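Long-range contacts in uncharacterized protein Tm1382 (Thermotoga maritima, PDB 3E57), which is of unknown function but is probably a Nudix hydrolase, a family that typically cleaves nucleoside diphosphates linked to another moiety: residues Q68-V73 against G104-E109; D79-T84 against E178-E183; H96-L101 against V191-S196. One frame throughout, in Å; residues are numbered along the deposited sequence.

Contact 1: residues Q68-V73 against G104-E109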
# COMPACT_ATOMS: atom_id res chain seq x y z
N GLN B 68 -10.90 12.05 -7.54
CA GLN B 68 -12.22 12.13 -6.95
C GLN B 68 -12.14 11.65 -5.51
O GLN B 68 -11.67 10.55 -5.25
CB GLN B 68 -13.18 11.26 -7.74
CG GLN B 68 -13.31 11.68 -9.21
CD GLN B 68 -13.80 10.57 -10.11
OE1 GLN B 68 -14.81 9.94 -9.83
NE2 GLN B 68 -13.07 10.32 -11.19
N VAL B 69 -12.59 12.48 -4.57
CA VAL B 69 -12.56 12.12 -3.15
C VAL B 69 -13.73 11.19 -2.81
O VAL B 69 -14.90 11.58 -2.94
CB VAL B 69 -12.59 13.35 -2.27
CG1 VAL B 69 -12.70 12.96 -0.80
CG2 VAL B 69 -11.35 14.19 -2.54
N ILE B 70 -13.39 9.97 -2.39
CA ILE B 70 -14.36 8.92 -2.13
C ILE B 70 -14.32 8.54 -0.64
O ILE B 70 -13.39 7.86 -0.20
CB ILE B 70 -14.04 7.65 -2.97
CG1 ILE B 70 -13.89 7.99 -4.46
CG2 ILE B 70 -15.11 6.58 -2.79
CD1 ILE B 70 -15.15 8.55 -5.09
N PRO B 71 -15.32 9.00 0.14
CA PRO B 71 -15.46 8.42 1.47
C PRO B 71 -15.71 6.92 1.33
O PRO B 71 -16.47 6.51 0.46
CB PRO B 71 -16.68 9.15 2.04
CG PRO B 71 -17.41 9.69 0.85
CD PRO B 71 -16.33 10.05 -0.10
N TYR B 72 -15.06 6.12 2.17
CA TYR B 72 -15.05 4.66 2.04
C TYR B 72 -15.13 4.06 3.44
O TYR B 72 -14.17 4.15 4.22
CB TYR B 72 -13.78 4.21 1.33
CG TYR B 72 -13.81 2.78 0.82
CD1 TYR B 72 -14.62 2.42 -0.25
CD2 TYR B 72 -13.02 1.80 1.39
CE1 TYR B 72 -14.66 1.13 -0.73
CE2 TYR B 72 -13.05 0.49 0.90
CZ TYR B 72 -13.87 0.17 -0.16
OH TYR B 72 -13.90 -1.14 -0.64
N VAL B 73 -16.28 3.49 3.78
CA VAL B 73 -16.57 3.12 5.15
C VAL B 73 -16.69 1.61 5.29
O VAL B 73 -17.49 0.97 4.61
CB VAL B 73 -17.88 3.78 5.63
CG1 VAL B 73 -18.10 3.47 7.11
CG2 VAL B 73 -17.84 5.29 5.38
N GLY B 104 -18.44 2.94 -0.50
CA GLY B 104 -17.96 4.23 -0.94
C GLY B 104 -18.91 4.93 -1.88
O GLY B 104 -19.78 4.30 -2.48
N GLY B 105 -18.74 6.24 -2.00
CA GLY B 105 -19.45 7.01 -3.00
C GLY B 105 -18.83 8.36 -3.18
O GLY B 105 -17.95 8.74 -2.42
N HIS B 106 -19.30 9.11 -4.17
CA HIS B 106 -18.79 10.45 -4.44
C HIS B 106 -19.40 11.47 -3.49
O HIS B 106 -20.50 11.26 -2.96
CB HIS B 106 -19.07 10.83 -5.89
CG HIS B 106 -18.28 10.02 -6.87
ND1 HIS B 106 -18.68 8.77 -7.30
CD2 HIS B 106 -17.10 10.27 -7.49
CE1 HIS B 106 -17.79 8.30 -8.15
NE2 HIS B 106 -16.83 9.19 -8.29
N VAL B 107 -18.69 12.57 -3.26
CA VAL B 107 -19.25 13.70 -2.53
C VAL B 107 -19.83 14.65 -3.57
O VAL B 107 -19.14 15.01 -4.53
CB VAL B 107 -18.19 14.40 -1.66
CG1 VAL B 107 -18.77 15.65 -1.00
CG2 VAL B 107 -17.64 13.42 -0.61
N ARG B 108 -21.09 15.03 -3.39
CA ARG B 108 -21.80 15.88 -4.36
C ARG B 108 -21.78 17.32 -3.92
O ARG B 108 -21.81 17.62 -2.72
CB ARG B 108 -23.25 15.43 -4.51
CG ARG B 108 -23.42 14.00 -5.00
CD ARG B 108 -24.87 13.57 -4.84
NE ARG B 108 -25.08 12.16 -5.16
CZ ARG B 108 -26.15 11.45 -4.78
NH1 ARG B 108 -27.12 12.00 -4.06
NH2 ARG B 108 -26.23 10.17 -5.12
N GLU B 109 -21.75 18.23 -4.89
CA GLU B 109 -21.74 19.67 -4.63
C GLU B 109 -22.88 20.14 -3.71
O GLU B 109 -22.70 21.08 -2.92
CB GLU B 109 -21.80 20.44 -5.95
CG GLU B 109 -21.48 21.92 -5.80
CD GLU B 109 -21.30 22.60 -7.14
OE1 GLU B 109 -21.83 22.09 -8.15
OE2 GLU B 109 -20.62 23.65 -7.17
O HOH W 1 -16.34 12.91 -4.75
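Q68 meets H106 through one short hydrogen bond, NE2 of H106 donating to OE1 of Q68 at 2.6 Å. The donor lies in the plane of the amide and the oxygen close to that of the imidazole, and the two flat groups are turned only 19° apart. The backbone of V69 reaches the loop through a water that donates to V69 O at 2.7 Å and accepts from V107 N at 2.8 Å, spanning two backbone stretches that stand too far apart here for direct pairing. I70 approaches H106 from another side. With CG1 set beside the backbone N (chi1 -53°), its CD1 comes to rest over one face of the imidazole, 3.7 Å from the ring centroid, in a CH-pi contact. H106 is thus gripped at its edge by Q68 and over a face by I70, while the ring of H155 meets it at about a right angle.

Residues 104-109 follow the short strand 103-104 and lead toward helix 115-130; the glycine pair G104-G105 followed by that helix, which carries R125 and E129, resembles a Nudix box, probably in a variant form. H106 O accepts a hydrogen bond from R125.

P71 has no N-H to offer and presses CD against G105 O at 3.1 Å, a buried carbonyl oxygen with no polar partner in the model. Its CD also touches V107 CG2 at 3.7 Å. P71 O receives a weak bond from G105 N at 3.4 Å and a CA-H contact from G104. Y72 and G104 form an antiparallel, non-hydrogen-bonded pair, their CA atoms 4.2 Å apart; the tyrosine ring slants against G104 CA, where a beta carbon would probably be too close to Y72 CD1.

Contact 2: residues D79-T84 against E178-E183; sequences DRVLIT and ELIKLE
Strands 80-84 and 178-181 run antiparallel, their directions 141° apart and their axes 4.3 Å at closest approach, with V81-I180 and I83-E178 as hydrogen-bonded pairs and R80-K181 and L82-L179 as non-hydrogen-bonded ones. The bond from I83 N to E178 O is almost straight, 2.8 Å long, and comes nearly along the C=O axis.

On the face of R80, L82, L179 and K181, the arginine chain crosses L179 at about a right angle, and R80 NH1 donates to L179 O at 2.8 Å. The oxygen lies in the guanidinium plane, but the donor stands 40° above the carbonyl plane. K181 CG sits over the centre of the guanidinium, so the lysine covers it with methylene, and K181 NZ, of like charge, stays 4.7 Å from R80 NH2.

Strand 176-181 pairs with strand 80-85, which itself pairs with strand 66-77 in the mixed sheet of the Nudix fold. On the face of V81, I83, E178 and I180, I180 CG1 takes the crowded position between the backbone N and carbonyl carbon (chi1 69°) and meets V81 CG1 at a tight 3.4 Å. I180 CD1 reaches I83 CG1 at 3.7 Å, and the isoleucine also touches L185 and F188 of helix 185-189. With an alanine here, V81 CG1 and I83 CG1 would probably lose their isoleucine partner and a gap would open toward that helix.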
# COMPACT_ATOMS: atom_id res chain seq x y z
N ASP B 79 -18.04 -7.55 17.02
CA ASP B 79 -16.73 -8.02 16.60
C ASP B 79 -16.80 -8.63 15.20
O ASP B 79 -15.92 -9.40 14.82
CB ASP B 79 -16.16 -9.01 17.62
CG ASP B 79 -15.33 -8.32 18.72
OD1 ASP B 79 -14.75 -7.23 18.45
OD2 ASP B 79 -15.26 -8.86 19.84
N ARG B 80 -17.82 -8.24 14.44
CA ARG B 80 -18.01 -8.72 13.08
C ARG B 80 -17.92 -7.56 12.11
O ARG B 80 -18.25 -6.43 12.46
CB ARG B 80 -19.37 -9.42 12.94
CG ARG B 80 -19.44 -10.71 13.70
CD ARG B 80 -20.79 -11.39 13.52
NE ARG B 80 -20.78 -12.74 14.10
CZ ARG B 80 -20.77 -13.89 13.42
NH1 ARG B 80 -20.77 -13.91 12.09
NH2 ARG B 80 -20.76 -15.04 14.08
N VAL B 81 -17.48 -7.86 10.89
CA VAL B 81 -17.32 -6.85 9.85
C VAL B 81 -18.26 -7.18 8.69
O VAL B 81 -18.46 -8.36 8.37
CB VAL B 81 -15.85 -6.77 9.34
CG1 VAL B 81 -15.39 -8.09 8.76
CG2 VAL B 81 -15.71 -5.64 8.32
N LEU B 82 -18.80 -6.14 8.06
CA LEU B 82 -19.74 -6.31 6.96
C LEU B 82 -19.01 -6.56 5.63
O LEU B 82 -18.19 -5.76 5.21
CB LEU B 82 -20.62 -5.07 6.84
CG LEU B 82 -21.66 -5.06 5.71
CD1 LEU B 82 -22.75 -6.08 5.97
CD2 LEU B 82 -22.24 -3.66 5.54
N ILE B 83 -19.35 -7.68 5.00
CA ILE B 83 -18.88 -8.03 3.67
C ILE B 83 -20.10 -8.02 2.77
O ILE B 83 -21.15 -8.52 3.16
CB ILE B 83 -18.28 -9.45 3.67
CG1 ILE B 83 -17.01 -9.49 4.53
CG2 ILE B 83 -17.97 -9.90 2.26
CD1 ILE B 83 -15.83 -8.82 3.92
N THR B 84 -19.98 -7.44 1.58
CA THR B 84 -21.09 -7.42 0.64
C THR B 84 -20.65 -8.03 -0.68
O THR B 84 -19.46 -8.15 -0.96
CB THR B 84 -21.62 -6.00 0.39
OG1 THR B 84 -20.54 -5.19 -0.09
CG2 THR B 84 -22.20 -5.39 1.67
N GLU B 178 -22.96 -10.26 4.53
CA GLU B 178 -22.58 -11.22 5.54
C GLU B 178 -21.87 -10.42 6.60
O GLU B 178 -21.14 -9.49 6.27
CB GLU B 178 -21.57 -12.22 4.97
CG GLU B 178 -22.13 -13.54 4.49
CD GLU B 178 -21.03 -14.47 4.02
OE1 GLU B 178 -20.60 -14.35 2.86
OE2 GLU B 178 -20.57 -15.30 4.83
N LEU B 179 -22.08 -10.77 7.86
CA LEU B 179 -21.25 -10.24 8.94
C LEU B 179 -20.28 -11.36 9.29
O LEU B 179 -20.72 -12.44 9.66
CB LEU B 179 -22.09 -9.84 10.16
CG LEU B 179 -22.86 -8.52 10.03
CD1 LEU B 179 -23.95 -8.43 11.09
CD2 LEU B 179 -21.93 -7.33 10.14
N ILE B 180 -18.99 -11.13 9.12
CA ILE B 180 -18.02 -12.17 9.42
C ILE B 180 -17.19 -11.79 10.63
O ILE B 180 -16.92 -10.62 10.87
CB ILE B 180 -17.10 -12.48 8.21
CG1 ILE B 180 -16.14 -11.33 7.92
CG2 ILE B 180 -17.94 -12.83 6.97
CD1 ILE B 180 -15.13 -11.65 6.84
N LYS B 181 -16.78 -12.80 11.39
CA LYS B 181 -15.88 -12.59 12.50
C LYS B 181 -14.54 -12.10 11.97
O LYS B 181 -14.12 -12.47 10.86
CB LYS B 181 -15.72 -13.89 13.30
CG LYS B 181 -16.98 -14.26 14.06
CD LYS B 181 -16.85 -15.52 14.89
CE LYS B 181 -17.03 -16.78 14.04
NZ LYS B 181 -17.24 -17.99 14.92
N LEU B 182 -13.87 -11.26 12.75
CA LEU B 182 -12.60 -10.68 12.34
C LEU B 182 -11.56 -11.77 12.07
O LEU B 182 -10.74 -11.62 11.17
CB LEU B 182 -12.08 -9.71 13.40
CG LEU B 182 -11.37 -8.43 12.95
CD1 LEU B 182 -12.19 -7.65 11.92
CD2 LEU B 182 -11.10 -7.55 14.17
N GLU B 183 -11.61 -12.88 12.81
CA GLU B 183 -10.67 -13.99 12.57
C GLU B 183 -10.96 -14.78 11.29
O GLU B 183 -10.20 -15.70 10.93
CB GLU B 183 -10.58 -14.93 13.79
CG GLU B 183 -11.76 -15.87 13.99
CD GLU B 183 -12.73 -15.40 15.06
OE1 GLU B 183 -12.77 -14.18 15.36
OE2 GLU B 183 -13.46 -16.26 15.60

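Contact 3: residues H96-L101 against V191-S196; sequences HNLYSL and VMEGWS
L101 and S196 form the close part of this contact: L101 N donates to S196 OG at 2.9 Å, nearly straight at 170°. With its hydroxyl set beside the backbone N (chi1 -70°), S196 turns OG from the first part of helix 194-206 back toward the loop. S100 lays CA and CB against the same oxygen, while its own OG is hydrogen-bonded to T84 OG1. The side chain of M192 runs along the loop, its CG only 3.1 Å from Y99 O, its SD 4.1 Å from L101 CB, and its bent end bringing CE to L101 as well. L101 continues inward to V81 and I83 of strand 80-85 and to A200 of the helix, in the layer between the sheet and helix 194-206, one flank of the Nudix alpha/beta/alpha sandwich.

Toward solvent the fit becomes looser. Y99 and V191 lie side by side, V191 CG2 touching the tyrosine at its ring edge, 3.8 Å from CD2; the ring of F188 packs against Y99 edge-to-face. L98 lies across E193 at about a right angle, and both its methyls come against one side of the carboxylate end, CD1 being 3.7 Å from E193 OE1. The leucine thus rests on the carboxylate and, through CD2, on V191 O at 3.2 Å. Between the backbones a water donates to Y99 O at 2.8 Å and accepts from E193 N at 2.8 Å.

S196 OG is shared, since Y72 OH of the central sheet is hydrogen-bonded to it too. A single buried hydroxyl thus satisfies the amide of a loop residue and links loop, helix and strand 66-77, whereas the outer end is joined by a water bridge and carbon contacts, some on a carboxylate, with no direct hydrogen bond.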
# COMPACT_ATOMS: atom_id res chain seq x y z
N HIS B 96 -18.17 -11.87 -12.85
CA HIS B 96 -17.84 -12.44 -11.54
C HIS B 96 -18.03 -11.43 -10.44
O HIS B 96 -17.70 -10.24 -10.61
CB HIS B 96 -16.40 -12.96 -11.53
CG HIS B 96 -16.11 -13.95 -12.61
ND1 HIS B 96 -16.50 -15.27 -12.54
CD2 HIS B 96 -15.50 -13.80 -13.81
CE1 HIS B 96 -16.13 -15.89 -13.65
NE2 HIS B 96 -15.53 -15.02 -14.43
N ASN B 97 -18.54 -11.89 -9.31
CA ASN B 97 -18.83 -11.03 -8.19
C ASN B 97 -17.91 -11.35 -7.03
O ASN B 97 -17.97 -12.44 -6.45
CB ASN B 97 -20.29 -11.17 -7.79
CG ASN B 97 -21.24 -10.68 -8.88
OD1 ASN B 97 -22.13 -11.42 -9.33
ND2 ASN B 97 -21.04 -9.45 -9.34
N LEU B 98 -17.00 -10.42 -6.76
CA LEU B 98 -16.07 -10.53 -5.66
C LEU B 98 -16.79 -10.12 -4.39
O LEU B 98 -17.75 -9.36 -4.43
CB LEU B 98 -14.88 -9.60 -5.85
CG LEU B 98 -13.88 -9.84 -6.99
CD1 LEU B 98 -13.43 -8.49 -7.53
CD2 LEU B 98 -12.70 -10.63 -6.53
N TYR B 99 -16.31 -10.63 -3.26
CA TYR B 99 -16.69 -10.06 -1.98
C TYR B 99 -16.04 -8.67 -1.87
O TYR B 99 -14.92 -8.45 -2.34
CB TYR B 99 -16.20 -10.93 -0.84
CG TYR B 99 -16.80 -12.32 -0.77
CD1 TYR B 99 -18.14 -12.52 -0.47
CD2 TYR B 99 -16.00 -13.44 -0.96
CE1 TYR B 99 -18.68 -13.82 -0.37
CE2 TYR B 99 -16.52 -14.72 -0.87
CZ TYR B 99 -17.85 -14.91 -0.57
OH TYR B 99 -18.34 -16.21 -0.49
N SER B 100 -16.76 -7.73 -1.28
CA SER B 100 -16.21 -6.39 -1.09
C SER B 100 -16.32 -5.96 0.37
O SER B 100 -17.18 -6.43 1.12
CB SER B 100 -16.90 -5.41 -2.02
OG SER B 100 -18.25 -5.26 -1.65
N LEU B 101 -15.42 -5.06 0.76
CA LEU B 101 -15.28 -4.58 2.11
C LEU B 101 -15.14 -3.07 1.98
O LEU B 101 -14.12 -2.56 1.47
CB LEU B 101 -14.01 -5.12 2.76
CG LEU B 101 -13.73 -4.63 4.18
CD1 LEU B 101 -14.74 -5.27 5.15
CD2 LEU B 101 -12.31 -4.89 4.64
N VAL B 191 -9.31 -13.38 -1.29
CA VAL B 191 -10.07 -13.43 -2.55
C VAL B 191 -10.62 -12.08 -2.99
O VAL B 191 -11.33 -11.97 -3.99
CB VAL B 191 -11.22 -14.45 -2.46
CG1 VAL B 191 -10.65 -15.84 -2.17
CG2 VAL B 191 -12.23 -14.05 -1.39
N MET B 192 -10.32 -11.04 -2.24
CA MET B 192 -10.81 -9.72 -2.57
C MET B 192 -9.74 -9.01 -3.38
O MET B 192 -8.61 -9.51 -3.52
CB MET B 192 -11.19 -8.96 -1.30
CG MET B 192 -12.49 -9.50 -0.65
SD MET B 192 -13.17 -8.52 0.72
CE MET B 192 -11.66 -8.29 1.53
N GLU B 193 -10.10 -7.86 -3.94
CA GLU B 193 -9.20 -7.08 -4.79
C GLU B 193 -9.33 -5.60 -4.48
O GLU B 193 -10.19 -5.19 -3.72
CB GLU B 193 -9.51 -7.34 -6.28
CG GLU B 193 -9.27 -8.77 -6.74
CD GLU B 193 -9.64 -9.00 -8.20
OE1 GLU B 193 -10.04 -8.03 -8.89
OE2 GLU B 193 -9.54 -10.17 -8.66
N GLY B 194 -8.44 -4.79 -5.05
CA GLY B 194 -8.58 -3.34 -4.98
C GLY B 194 -8.59 -2.78 -3.57
O GLY B 194 -7.79 -3.21 -2.72
N TRP B 195 -9.45 -1.80 -3.35
CA TRP B 195 -9.57 -1.12 -2.06
C TRP B 195 -10.07 -2.07 -0.99
O TRP B 195 -9.72 -1.92 0.17
CB TRP B 195 -10.51 0.08 -2.17
CG TRP B 195 -9.96 1.26 -2.91
CD1 TRP B 195 -8.85 1.30 -3.68
CD2 TRP B 195 -10.52 2.57 -2.93
NE1 TRP B 195 -8.67 2.57 -4.19
CE2 TRP B 195 -9.69 3.37 -3.74
CE3 TRP B 195 -11.65 3.15 -2.35
CZ2 TRP B 195 -9.94 4.72 -3.97
CZ3 TRP B 195 -11.91 4.50 -2.59
CH2 TRP B 195 -11.06 5.27 -3.40
N SER B 196 -10.89 -3.05 -1.37
CA SER B 196 -11.36 -4.05 -0.40
C SER B 196 -10.19 -4.82 0.22
O SER B 196 -10.11 -5.00 1.43
CB SER B 196 -12.37 -5.01 -1.05
OG SER B 196 -13.59 -4.32 -1.32
O HOH W 2 -12.82 -7.20 -3.63

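Overall arrangement
Contact 1 is the buried one, centred about 7 Å from the middle of the chain, while contacts 3 and 2 lie progressively farther out, at about 14 and 17 Å. Contacts 1 and 2 belong to the same sheet, through neighbouring strands 66-77 and 80-85, but do not touch. Contact 3 adjoins both: W195 packs on I70 and Y72, L101 and Y99 lie against V81 and I83, and S100 is hydrogen-bonded to T84 through the backbone. Chemistry follows place: regular strand pairing toward the sheet margin in contact 2; contacts 1 and 3 each have a bridging water, but an imidazole and two glycines mark contact 1 and a serine hydroxyl contact 3.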